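Local coordinates for protein histidinol dehydrogenase (Elizabethkingia anophelis NUHP1, PDB 6AN0) that probably catalyses the two successive NAD-dependent oxidations that turn L-histidinol into L-histidine, the last step of histidine biosynthesis, as a zinc-dependent enzyme, at residues 13-18 against 310-315. Residues are numbered along the deposited sequence; the frame is centred on the assembly and turned at random.
Sequences INPPLS and RGIVLD
With chi1 at -51°, Ile13 folds its CG1 branch beside the backbone N and brings CD1 to Val313, whose CG2 also sits beside its own backbone N; Ile13 CD1 and Val313 CG2 meet at 3.6 Å. The two side chains run side by side on one face of the sheet, where Leu282 of helix 279-293 touches both, and beta-branched residues suit these extended positions. Here strand 10-13, almost 300 residues earlier in the chain, forms the outer edge of a six-stranded parallel alpha/beta sheet, pairing with strand 310-313 through the bridge between Ile13 and Val313; helix 317-327 covers the opposite, Ile312 face. Asn14 N donates to Val313 O at 2.9 Å. Asn14 then takes positive phi (53°), which asparagine tolerates better than most residues. Its CB starts away, but chi1 of -54° turns the amide back, and ND2 packs 4.1 Å from Val313 CG1 without hydrogen bonding there. Having no N-H, Pro15 cannot donate a further backbone bond, which suits the point where pairing stops; its CG and CD both rest on Ile312 CG2, 3.7 Å from each, the side chains crossing at about a right angle. Pro15 CD also lies 3.9 Å from Leu314 CD2.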
ATOM      1  N   ILE A  13      30.024 -15.369 -18.009  1.00 42.08           N
ATOM      2  CA  ILE A  13      31.292 -14.985 -17.391  1.00 47.82           C
ATOM      3  C   ILE A  13      31.612 -13.551 -17.794  1.00 54.18           C
ATOM      4  O   ILE A  13      31.983 -13.290 -18.946  1.00 54.62           O
ATOM      5  CB  ILE A  13      32.435 -15.927 -17.791  1.00 49.16           C
ATOM      6  CG1 ILE A  13      32.037 -17.389 -17.576  1.00 45.76           C
ATOM      7  CG2 ILE A  13      33.684 -15.591 -16.996  1.00 51.07           C
ATOM      8  CD1 ILE A  13      31.656 -17.725 -16.133  1.00 40.15           C
ATOM      9  N   ASN A  14      31.516 -12.634 -16.834  1.00 42.96           N
ATOM     10  CA  ASN A  14      31.779 -11.215 -17.049  1.00 49.44           C
ATOM     11  C   ASN A  14      30.967 -10.643 -18.219  1.00 49.75           C
ATOM     12  O   ASN A  14      31.535 -10.133 -19.183  1.00 51.70           O
ATOM     13  CB  ASN A  14      33.265 -10.958 -17.265  1.00 48.71           C
ATOM     14  CG  ASN A  14      34.132 -11.510 -16.148  1.00 49.74           C
ATOM     15  OD1 ASN A  14      34.996 -12.355 -16.387  1.00 56.52           O
ATOM     16  ND2 ASN A  14      33.918 -11.031 -14.924  1.00 42.58           N
ATOM     17  N   PRO A  15      29.634 -10.703 -18.153  1.00 55.38           N
ATOM     18  CA  PRO A  15      28.838 -10.109 -19.222  1.00 54.09           C
ATOM     19  C   PRO A  15      28.969  -8.594 -19.204  1.00 60.95           C
ATOM     20  O   PRO A  15      29.113  -7.983 -18.132  1.00 68.84           O
ATOM     21  CB  PRO A  15      27.404 -10.554 -18.886  1.00 46.94           C
ATOM     22  CG  PRO A  15      27.410 -10.740 -17.412  1.00 43.20           C
ATOM     23  CD  PRO A  15      28.791 -11.230 -17.061  1.00 44.76           C
ATOM     24  N   PRO A  16      28.938  -7.951 -20.366  1.00 65.63           N
ATOM     25  CA  PRO A  16      28.994  -6.486 -20.396  1.00 69.01           C
ATOM     26  C   PRO A  16      27.731  -5.875 -19.810  1.00 71.62           C
ATOM     27  O   PRO A  16      26.694  -6.529 -19.673  1.00 69.89           O
ATOM     28  CB  PRO A  16      29.123  -6.164 -21.887  1.00 72.60           C
ATOM     29  CG  PRO A  16      28.492  -7.336 -22.571  1.00 72.38           C
ATOM     30  CD  PRO A  16      28.822  -8.531 -21.715  1.00 68.30           C
ATOM     31  N   LEU A  17      27.832  -4.589 -19.462  1.00 70.96           N
ATOM     32  CA  LEU A  17      26.680  -3.874 -18.922  1.00 65.67           C
ATOM     33  C   LEU A  17      25.532  -3.792 -19.921  1.00 64.57           C
ATOM     34  O   LEU A  17      24.379  -3.621 -19.510  1.00 68.63           O
ATOM     35  CB  LEU A  17      27.089  -2.466 -18.484  1.00 64.71           C
ATOM     36  N   SER A  18      25.819  -3.926 -21.218  1.00 67.63           N
ATOM     37  CA  SER A  18      24.777  -3.872 -22.237  1.00 72.64           C
ATOM     38  C   SER A  18      23.886  -5.109 -22.232  1.00 68.44           C
ATOM     39  O   SER A  18      22.786  -5.066 -22.794  1.00 64.57           O
ATOM     40  CB  SER A  18      25.408  -3.696 -23.617  1.00 75.31           C
ATOM     41  OG  SER A  18      26.406  -4.675 -23.846  1.00 76.39           O
ATOM     42  N   ARG A 310      20.258 -18.565 -13.713  1.00 30.68           N
ATOM     43  CA  ARG A 310      21.493 -18.022 -14.272  1.00 31.74           C
ATOM     44  C   ARG A 310      22.569 -17.949 -13.199  1.00 35.30           C
ATOM     45  O   ARG A 310      22.300 -17.486 -12.091  1.00 25.11           O
ATOM     46  CB  ARG A 310      21.270 -16.614 -14.855  1.00 30.31           C
ATOM     47  CG  ARG A 310      20.073 -16.501 -15.787  1.00 40.04           C
ATOM     48  CD  ARG A 310      20.012 -15.166 -16.500  1.00 43.23           C
ATOM     49  NE  ARG A 310      18.975 -15.192 -17.526  1.00 49.42           N
ATOM     50  CZ  ARG A 310      17.772 -14.647 -17.389  1.00 52.10           C
ATOM     51  NH1 ARG A 310      17.456 -14.002 -16.276  1.00 53.17           N
ATOM     52  NH2 ARG A 310      16.889 -14.729 -18.379  1.00 61.17           N
ATOM     53  N   GLY A 311      23.777 -18.394 -13.534  1.00 31.28           N
ATOM     54  CA  GLY A 311      24.969 -18.111 -12.743  1.00 30.45           C
ATOM     55  C   GLY A 311      25.863 -17.126 -13.481  1.00 30.65           C
ATOM     56  O   GLY A 311      26.185 -17.324 -14.655  1.00 38.23           O
ATOM     57  N   ILE A 312      26.253 -16.061 -12.781  1.00 29.27           N
ATOM     58  CA  ILE A 312      26.941 -14.936 -13.404  1.00 30.08           C
ATOM     59  C   ILE A 312      28.184 -14.597 -12.594  1.00 34.93           C
ATOM     60  O   ILE A 312      28.100 -14.396 -11.377  1.00 33.25           O
ATOM     61  CB  ILE A 312      26.012 -13.709 -13.510  1.00 30.59           C
ATOM     62  CG1 ILE A 312      24.702 -14.105 -14.204  1.00 37.65           C
ATOM     63  CG2 ILE A 312      26.716 -12.566 -14.248  1.00 34.99           C
ATOM     64  CD1 ILE A 312      23.625 -13.045 -14.161  1.00 35.44           C
ATOM     65  N   VAL A 313      29.328 -14.510 -13.267  1.00 34.57           N
ATOM     66  CA  VAL A 313      30.567 -14.050 -12.645  1.00 32.84           C
ATOM     67  C   VAL A 313      30.739 -12.564 -12.929  1.00 30.04           C
ATOM     68  O   VAL A 313      30.702 -12.132 -14.088  1.00 32.81           O
ATOM     69  CB  VAL A 313      31.784 -14.849 -13.139  1.00 34.13           C
ATOM     70  CG1 VAL A 313      33.048 -14.289 -12.511  1.00 36.62           C
ATOM     71  CG2 VAL A 313      31.626 -16.310 -12.784  1.00 34.11           C
ATOM     72  N   LEU A 314      30.923 -11.785 -11.870  1.00 32.27           N
ATOM     73  CA  LEU A 314      31.170 -10.353 -11.948  1.00 31.11           C
ATOM     74  C   LEU A 314      32.366 -10.027 -11.062  1.00 42.00           C
ATOM     75  O   LEU A 314      32.532 -10.630  -9.998  1.00 51.44           O
ATOM     76  CB  LEU A 314      29.920  -9.560 -11.505  1.00 26.38           C
ATOM     77  CG  LEU A 314      28.673  -9.743 -12.382  1.00 34.62           C
ATOM     78  CD1 LEU A 314      27.402  -9.177 -11.718  1.00 34.75           C
ATOM     79  CD2 LEU A 314      28.893  -9.131 -13.771  1.00 37.59           C
ATOM     80  N   ASP A 315      33.188  -9.070 -11.482  1.00 39.53           N
ATOM     81  CA  ASP A 315      34.538  -8.966 -10.937  1.00 38.51           C
ATOM     82  C   ASP A 315      34.632  -8.148  -9.649  1.00 43.19           C
ATOM     83  O   ASP A 315      35.742  -7.814  -9.233  1.00 51.68           O
ATOM     84  CB  ASP A 315      35.502  -8.410 -11.996  1.00 49.40           C
ATOM     85  CG  ASP A 315      35.125  -7.024 -12.486  1.00 61.29           C
ATOM     86  OD1 ASP A 315      34.232  -6.380 -11.898  1.00 67.47           O
ATOM     87  OD2 ASP A 315      35.739  -6.576 -13.478  1.00 70.86           O
TER